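Local coordinates for protein pectate lyase (Bacillus subtilis, PDB 5AMV) that cleaves polygalacturonate (pectate) by calcium-dependent beta-elimination, releasing oligosaccharides with an unsaturated uronic acid at the non-reducing end, at residues S10-G15 against T267-R272; A228-N233 against D255-D260. All coordinates share one frame; numbering follows the deposited sequence. Where two conformers were deposited one is given.

Contact 1: S10-G15 against T267-R272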
ATOM      1  N   SER A  10      -5.503  22.793   0.403  1.00 12.83           N
ATOM      2  CA  SER A  10      -6.726  22.790   1.217  0.50 12.72           C
ATOM      3  C   SER A  10      -7.952  22.130   0.571  1.00 13.16           C
ATOM      4  O   SER A  10      -8.951  21.833   1.271  1.00 14.14           O
ATOM      5  CB  SER A  10      -7.075  24.237   1.615  0.50 12.97           C
ATOM      6  OG  SER A  10      -7.331  24.994   0.448  0.50  9.94           O
ATOM      7  N   ASN A  11      -7.905  21.888  -0.741  1.00 12.93           N
ATOM      8  CA  ASN A  11      -8.979  21.190  -1.455  0.50 14.03           C
ATOM      9  C   ASN A  11      -8.525  19.812  -1.944  1.00 13.28           C
ATOM     10  O   ASN A  11      -9.265  19.126  -2.680  1.00 13.20           O
ATOM     11  CB  ASN A  11      -9.445  22.021  -2.664  0.50 14.35           C
ATOM     12  CG  ASN A  11      -8.416  22.067  -3.788  0.50 17.41           C
ATOM     13  OD1 ASN A  11      -7.233  21.835  -3.574  0.50 20.36           O
ATOM     14  ND2 ASN A  11      -8.871  22.394  -4.997  0.50 21.19           N
ATOM     15  N   ASP A  12      -7.309  19.411  -1.553  1.00 11.70           N
ATOM     16  CA  ASP A  12      -6.714  18.222  -2.192  1.00 10.38           C
ATOM     17  C   ASP A  12      -7.070  16.902  -1.498  1.00 10.58           C
ATOM     18  O   ASP A  12      -6.228  16.260  -0.823  1.00 10.41           O
ATOM     19  CB  ASP A  12      -5.203  18.414  -2.365  1.00 11.11           C
ATOM     20  CG  ASP A  12      -4.583  17.393  -3.303  1.00 11.06           C
ATOM     21  OD1 ASP A  12      -5.304  16.518  -3.874  1.00 11.67           O
ATOM     22  OD2 ASP A  12      -3.350  17.476  -3.479  1.00 10.53           O
ATOM     23  N   GLY A  13      -8.336  16.508  -1.659  1.00  9.39           N
ATOM     24  CA  GLY A  13      -8.803  15.209  -1.183  1.00  9.74           C
ATOM     25  C   GLY A  13      -9.073  15.122   0.312  1.00  9.73           C
ATOM     26  O   GLY A  13      -8.958  16.103   1.061  1.00  9.44           O
ATOM     27  N   TRP A  14      -9.435  13.914   0.754  1.00  9.02           N
ATOM     28  CA  TRP A  14      -9.828  13.686   2.117  1.00  9.63           C
ATOM     29  C   TRP A  14      -8.713  14.052   3.129  1.00 10.00           C
ATOM     30  O   TRP A  14      -8.997  14.390   4.276  1.00 10.40           O
ATOM     31  CB  TRP A  14     -10.225  12.245   2.286  1.00  9.72           C
ATOM     32  CG  TRP A  14     -11.710  11.919   2.011  1.00  9.33           C
ATOM     33  CD1 TRP A  14     -12.180  10.923   1.207  1.00  9.13           C
ATOM     34  CD2 TRP A  14     -12.876  12.537   2.609  1.00  9.64           C
ATOM     35  NE1 TRP A  14     -13.567  10.877   1.247  1.00  9.87           N
ATOM     36  CE2 TRP A  14     -14.020  11.862   2.092  1.00  9.34           C
ATOM     37  CE3 TRP A  14     -13.066  13.611   3.508  1.00 10.40           C
ATOM     38  CZ2 TRP A  14     -15.347  12.202   2.471  1.00 10.77           C
ATOM     39  CZ3 TRP A  14     -14.386  13.935   3.907  1.00  9.16           C
ATOM     40  CH2 TRP A  14     -15.505  13.238   3.360  1.00 12.34           C
ATOM     41  N   GLY A  15      -7.440  13.975   2.716  1.00  8.42           N
ATOM     42  CA  GLY A  15      -6.361  14.405   3.636  1.00  9.71           C
ATOM     43  C   GLY A  15      -6.471  15.866   4.062  1.00 10.02           C
ATOM     44  O   GLY A  15      -5.919  16.243   5.107  1.00  9.99           O
ATOM     45  N   THR A 267      -8.717   9.652  -0.653  1.00  8.13           N
ATOM     46  CA  THR A 267      -8.769  10.080  -2.042  1.00  7.66           C
ATOM     47  C   THR A 267      -7.557   9.554  -2.785  1.00  6.99           C
ATOM     48  O   THR A 267      -6.435   9.787  -2.361  1.00  7.44           O
ATOM     49  CB  THR A 267      -8.797  11.619  -2.143  1.00  7.31           C
ATOM     50  OG1 THR A 267      -9.954  12.105  -1.455  1.00  9.34           O
ATOM     51  CG2 THR A 267      -8.832  12.140  -3.595  1.00  7.31           C
ATOM     52  N   LEU A 268      -7.806   8.841  -3.878  1.00  7.31           N
ATOM     53  CA  LEU A 268      -6.719   8.387  -4.749  1.00  7.06           C
ATOM     54  C   LEU A 268      -6.812   9.100  -6.068  1.00  7.34           C
ATOM     55  O   LEU A 268      -7.792   8.914  -6.798  1.00  6.74           O
ATOM     56  CB  LEU A 268      -6.821   6.876  -5.038  1.00  7.12           C
ATOM     57  CG  LEU A 268      -6.881   5.963  -3.798  1.00  7.44           C
ATOM     58  CD1 LEU A 268      -6.893   4.525  -4.251  1.00  8.08           C
ATOM     59  CD2 LEU A 268      -5.671   6.160  -2.890  1.00  7.32           C
ATOM     60  N   HIS A 269      -5.804   9.901  -6.394  1.00  7.09           N
ATOM     61  CA  HIS A 269      -5.830  10.490  -7.738  1.00  6.54           C
ATOM     62  C   HIS A 269      -4.489  10.579  -8.425  1.00  6.86           C
ATOM     63  O   HIS A 269      -3.471  10.706  -7.779  1.00  7.01           O
ATOM     64  CB  HIS A 269      -6.592  11.847  -7.726  1.00  7.10           C
ATOM     65  CG  HIS A 269      -5.834  12.993  -7.105  1.00  7.25           C
ATOM     66  ND1 HIS A 269      -4.945  13.773  -7.821  1.00 10.66           N
ATOM     67  CD2 HIS A 269      -5.851  13.500  -5.840  1.00 11.25           C
ATOM     68  CE1 HIS A 269      -4.438  14.701  -7.025  1.00 11.30           C
ATOM     69  NE2 HIS A 269      -4.972  14.563  -5.821  1.00  8.14           N
ATOM     70  N   HIS A 270      -4.525  10.547  -9.763  1.00  6.77           N
ATOM     71  CA  HIS A 270      -3.336  10.596 -10.621  1.00  6.50           C
ATOM     72  C   HIS A 270      -2.271   9.565 -10.275  1.00  6.98           C
ATOM     73  O   HIS A 270      -1.061   9.782 -10.541  1.00  7.16           O
ATOM     74  CB  HIS A 270      -2.757  12.013 -10.622  1.00  7.34           C
ATOM     75  CG  HIS A 270      -3.647  13.027 -11.270  1.00  7.19           C
ATOM     76  ND1 HIS A 270      -4.537  13.802 -10.549  1.00  9.58           N
ATOM     77  CD2 HIS A 270      -3.785  13.395 -12.564  1.00  9.32           C
ATOM     78  CE1 HIS A 270      -5.184  14.610 -11.376  1.00 11.23           C
ATOM     79  NE2 HIS A 270      -4.760  14.368 -12.609  1.00  8.88           N
ATOM     80  N   ASN A 271      -2.708   8.454  -9.699  1.00  6.93           N
ATOM     81  CA  ASN A 271      -1.792   7.337  -9.547  1.00  6.91           C
ATOM     82  C   ASN A 271      -1.689   6.445 -10.765  1.00  7.78           C
ATOM     83  O   ASN A 271      -2.643   6.295 -11.547  1.00  8.02           O
ATOM     84  CB  ASN A 271      -2.190   6.501  -8.350  1.00  8.81           C
ATOM     85  CG  ASN A 271      -2.253   7.319  -7.090  1.00  6.80           C
ATOM     86  OD1 ASN A 271      -1.213   7.744  -6.545  1.00  6.54           O
ATOM     87  ND2 ASN A 271      -3.482   7.559  -6.594  1.00  5.81           N
ATOM     88  N   ARG A 272      -0.506   5.851 -10.929  1.00  6.62           N
ATOM     89  CA  ARG A 272      -0.248   4.911 -12.008  1.00  6.23           C
ATOM     90  C   ARG A 272      -0.084   3.511 -11.443  1.00  6.77           C
ATOM     91  O   ARG A 272       0.645   3.354 -10.467  1.00  6.49           O
ATOM     92  CB  ARG A 272       1.039   5.341 -12.730  1.00  6.07           C
ATOM     93  CG  ARG A 272       1.383   4.475 -13.943  1.00  6.10           C
ATOM     94  CD  ARG A 272       2.656   5.038 -14.619  1.00  8.34           C
ATOM     95  NE  ARG A 272       2.949   4.248 -15.821  1.00  8.17           N
ATOM     96  CZ  ARG A 272       4.082   4.346 -16.510  1.00  9.69           C
ATOM     97  NH1 ARG A 272       5.033   5.189 -16.103  1.00 10.35           N
ATOM     98  NH2 ARG A 272       4.258   3.621 -17.601  1.00 11.52           N
TER
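Asp12 holds CG opposite its backbone N (chi1 -166°), while His269, at chi1 74°, sets its ring between backbone N and carbonyl carbon; the two torsions bring carboxylate and imidazole together. His269 NE2 donates to Asp12 OD1 at 2.8 Å, meeting the syn lone pair of that oxygen. The bond is somewhat bent, OD1 lies a little out of the ring plane, and carboxylate and ring are turned 46° apart. On the other side of the imidazole, His269 ND1 lies 2.8 Å from His270 ND1 in a nearly straight hydrogen bond, so both ring nitrogens are engaged and the ring's rotation is fixed. With Asp12 replaced by an alanine, His269 NE2 would probably lose its acceptor and the ring be less firmly oriented. The second grip is backbone to side chain: Trp14 N donates to Thr267 OG1 at 2.9 Å. Gly13 fits between these two bonds, its CA 3.3 Å from Thr267 OG1; a CB there would collide with Thr267 CB, and its positive phi also suits glycine. The N-terminal loop is thus pinned outside the parallel beta-helix of this lyase family, against strand 266-274, which runs between strands 235-245 and 287-296; Tyr291 of the latter stacks on His269, and Thr236 of the former bonds Asp12 O.

Contact 2: A228-N233 against D255-D260; sequences ASNGAN and DSKTSD
Hydrogen bonding between Gly231 and Asp260 carries this contact. Gly231 N donates to Asp260 OD1 at 2.9 Å, approaching nearly in line with the C-O bond of the carboxylate, although the angle at the hydrogen is only 132°. Asp260 reaches the turn because its CG lies beside its own backbone N and opposite the carbonyl carbon (chi1 -77°). A water makes the second link: it accepts from Asn230 N at 2.9 Å and donates to Asp260 OD2 at 2.6 Å. Each carboxylate oxygen therefore serves one of two successive amides, one directly and the other through the water.

Backbone bonds shape both partners. Residues 229-232 form a type I' beta turn at the end of strand 226-229, with Ala232 N bonded to Ser229 O at 3.2 Å; its two central residues, Asn230 and Gly231, have positive phi. In the facing loop, Lys257 centres an inverse gamma turn, and Asp260 N donates to Lys257 O at 3.0 Å, closing the turn of the short 3-10 segment 258-260.

Van der Waals contact is slighter. The Lys257 chain, bent at chi2, crosses the Asn230 side chain at about a right angle and brings CE to 3.5 Å from Asn230 OD1. The amide nitrogen of Asn230 turns instead to Asn189 OD1, joining the turn to the end of strand 186-189, the neighbour of 226-229 in its parallel sheet, while Phe285 packs on Asp260.

Chemically, a buried carboxylate is paid for by neutral amide and water donors. Such donors would probably favour its charged form, and they fasten the turn that follows calcium ligand Asp227, with the Asn230 side chain about 10 Å from the bound calcium.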
ATOM      1  N   ALA A 228      -4.449   0.565   4.393  1.00  6.10           N
ATOM      2  CA  ALA A 228      -5.083   1.362   5.456  1.00  6.82           C
ATOM      3  C   ALA A 228      -6.097   0.517   6.216  1.00  6.77           C
ATOM      4  O   ALA A 228      -6.900  -0.136   5.617  1.00  8.08           O
ATOM      5  CB  ALA A 228      -5.736   2.620   4.889  1.00  6.01           C
ATOM      6  N   SER A 229      -5.991   0.510   7.547  1.00  8.55           N
ATOM      7  CA  SER A 229      -6.817  -0.336   8.406  0.50  8.59           C
ATOM      8  C   SER A 229      -7.088   0.366   9.723  1.00  9.35           C
ATOM      9  O   SER A 229      -6.544   1.440  10.006  1.00  8.83           O
ATOM     10  CB  SER A 229      -6.110  -1.666   8.708  0.50  9.16           C
ATOM     11  OG  SER A 229      -5.775  -2.356   7.518  0.50 11.27           O
ATOM     12  N   ASN A 230      -7.941  -0.251  10.539  1.00  9.54           N
ATOM     13  CA  ASN A 230      -8.176   0.162  11.925  1.00 10.70           C
ATOM     14  C   ASN A 230      -8.526   1.644  12.135  1.00  9.73           C
ATOM     15  O   ASN A 230      -7.917   2.381  12.948  1.00 10.70           O
ATOM     16  CB  ASN A 230      -7.021  -0.325  12.803  1.00 10.76           C
ATOM     17  CG  ASN A 230      -6.848  -1.844  12.737  1.00 13.57           C
ATOM     18  OD1 ASN A 230      -7.826  -2.580  12.588  1.00 16.78           O
ATOM     19  ND2 ASN A 230      -5.601  -2.308  12.798  1.00 19.26           N
ATOM     20  N   GLY A 231      -9.488   2.097  11.339  1.00 10.37           N
ATOM     21  CA  GLY A 231     -10.047   3.429  11.489  1.00 10.05           C
ATOM     22  C   GLY A 231      -9.184   4.526  10.905  1.00  9.70           C
ATOM     23  O   GLY A 231      -9.435   5.716  11.154  1.00 10.26           O
ATOM     24  N   ALA A 232      -8.172   4.136  10.103  1.00  9.40           N
ATOM     25  CA  ALA A 232      -7.412   5.105   9.334  1.00  9.55           C
ATOM     26  C   ALA A 232      -8.386   6.072   8.637  1.00 10.13           C
ATOM     27  O   ALA A 232      -9.450   5.647   8.203  1.00 10.41           O
ATOM     28  CB  ALA A 232      -6.539   4.374   8.281  1.00 10.36           C
ATOM     29  N   ASN A 233      -8.048   7.347   8.524  1.00  8.76           N
ATOM     30  CA  ASN A 233      -9.044   8.312   8.003  1.00  8.89           C
ATOM     31  C   ASN A 233      -8.397   9.612   7.553  1.00  9.24           C
ATOM     32  O   ASN A 233      -7.427  10.065   8.163  1.00  9.41           O
ATOM     33  CB  ASN A 233     -10.073   8.630   9.132  1.00  8.12           C
ATOM     34  CG  ASN A 233     -11.477   8.888   8.636  1.00 12.16           C
ATOM     35  OD1 ASN A 233     -11.845   8.607   7.499  1.00  9.92           O
ATOM     36  ND2 ASN A 233     -12.292   9.472   9.524  1.00 15.41           N
ATOM     37  N   ASP A 255     -14.224  -7.712   7.248  1.00 16.59           N
ATOM     38  CA  ASP A 255     -15.676  -7.558   7.246  1.00 17.75           C
ATOM     39  C   ASP A 255     -16.218  -7.342   8.680  1.00 17.83           C
ATOM     40  O   ASP A 255     -17.220  -6.670   8.868  1.00 17.09           O
ATOM     41  CB  ASP A 255     -16.327  -8.800   6.631  1.00 17.76           C
ATOM     42  CG  ASP A 255     -16.198  -8.847   5.106  1.00 18.84           C
ATOM     43  OD1 ASP A 255     -15.519  -7.973   4.511  1.00 17.47           O
ATOM     44  OD2 ASP A 255     -16.818  -9.738   4.496  1.00 22.84           O
ATOM     45  N   SER A 256     -15.527  -7.907   9.669  1.00 18.88           N
ATOM     46  CA  SER A 256     -15.918  -7.814  11.073  0.50 19.64           C
ATOM     47  C   SER A 256     -15.584  -6.469  11.708  1.00 20.14           C
ATOM     48  O   SER A 256     -16.119  -6.120  12.758  1.00 20.63           O
ATOM     49  CB  SER A 256     -15.257  -8.940  11.876  0.50 19.69           C
ATOM     50  OG  SER A 256     -15.870 -10.179  11.598  0.50 20.95           O
ATOM     51  N   LYS A 257     -14.710  -5.696  11.071  1.00 19.18           N
ATOM     52  CA  LYS A 257     -14.340  -4.393  11.615  1.00 18.81           C
ATOM     53  C   LYS A 257     -15.359  -3.309  11.249  1.00 19.42           C
ATOM     54  O   LYS A 257     -15.043  -2.399  10.492  1.00 19.23           O
ATOM     55  CB  LYS A 257     -12.909  -4.024  11.175  1.00 18.99           C
ATOM     56  CG  LYS A 257     -12.213  -2.957  12.035  1.00 21.42           C
ATOM     57  CD  LYS A 257     -11.540  -3.602  13.242  1.00 27.89           C
ATOM     58  CE  LYS A 257     -10.980  -2.550  14.186  1.00 30.01           C
ATOM     59  NZ  LYS A 257     -10.253  -3.175  15.328  1.00 32.86           N
ATOM     60  N   THR A 258     -16.575  -3.383  11.827  1.00 18.62           N
ATOM     61  CA  THR A 258     -17.656  -2.452  11.482  1.00 18.25           C
ATOM     62  C   THR A 258     -17.386  -1.044  11.996  1.00 17.20           C
ATOM     63  O   THR A 258     -17.994  -0.080  11.528  1.00 17.16           O
ATOM     64  CB  THR A 258     -19.022  -2.955  11.984  1.00 18.48           C
ATOM     65  OG1 THR A 258     -18.927  -3.220  13.395  1.00 20.62           O
ATOM     66  CG2 THR A 258     -19.405  -4.246  11.239  1.00 18.93           C
ATOM     67  N   SER A 259     -16.457  -0.925  12.952  1.00 16.20           N
ATOM     68  CA  SER A 259     -16.008   0.388  13.406  1.00 16.34           C
ATOM     69  C   SER A 259     -15.301   1.187  12.281  1.00 15.52           C
ATOM     70  O   SER A 259     -15.141   2.413  12.391  1.00 15.91           O
ATOM     71  CB  SER A 259     -15.106   0.241  14.645  1.00 16.00           C
ATOM     72  OG  SER A 259     -13.941  -0.527  14.360  1.00 17.13           O
ATOM     73  N   ASP A 260     -14.909   0.499  11.189  1.00 13.98           N
ATOM     74  CA  ASP A 260     -14.418   1.181   9.973  1.00 13.40           C
ATOM     75  C   ASP A 260     -15.497   1.958   9.221  1.00 13.26           C
ATOM     76  O   ASP A 260     -15.192   2.839   8.417  1.00 13.94           O
ATOM     77  CB  ASP A 260     -13.724   0.217   9.013  1.00 12.86           C
ATOM     78  CG  ASP A 260     -12.313  -0.152   9.449  1.00 12.60           C
ATOM     79  OD1 ASP A 260     -11.734   0.522  10.353  1.00 13.39           O
ATOM     80  OD2 ASP A 260     -11.774  -1.134   8.884  1.00 11.97           O
TER
HETATM   81  O   HOH W   1      -9.435  -2.262   9.138  1.00 10.24           O

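How the contacts relate
From the N terminus, the chain first passes through 10-15, in the loop before strand 32-35, and contact 1 is completed only when strand 266-274 arrives some 250 residues later. The loop it closes holds a large part of the beta-helix, including all three calcium ligands. Contact 2 opens and closes within that span: 228-233 turns back after strand 226-229, and the loop segment 255-260 meets it 22 residues on. The two therefore nest without crossing. The centres of contacts 1 and 2 are 20 Å apart and their nearest atoms about 6 Å. Contact 1 ties the N-terminal loop to the parallel beta-helix, whereas contact 2 joins the turn between strands 226-229 and 235-245 to the loop between 247-251 and 266-274.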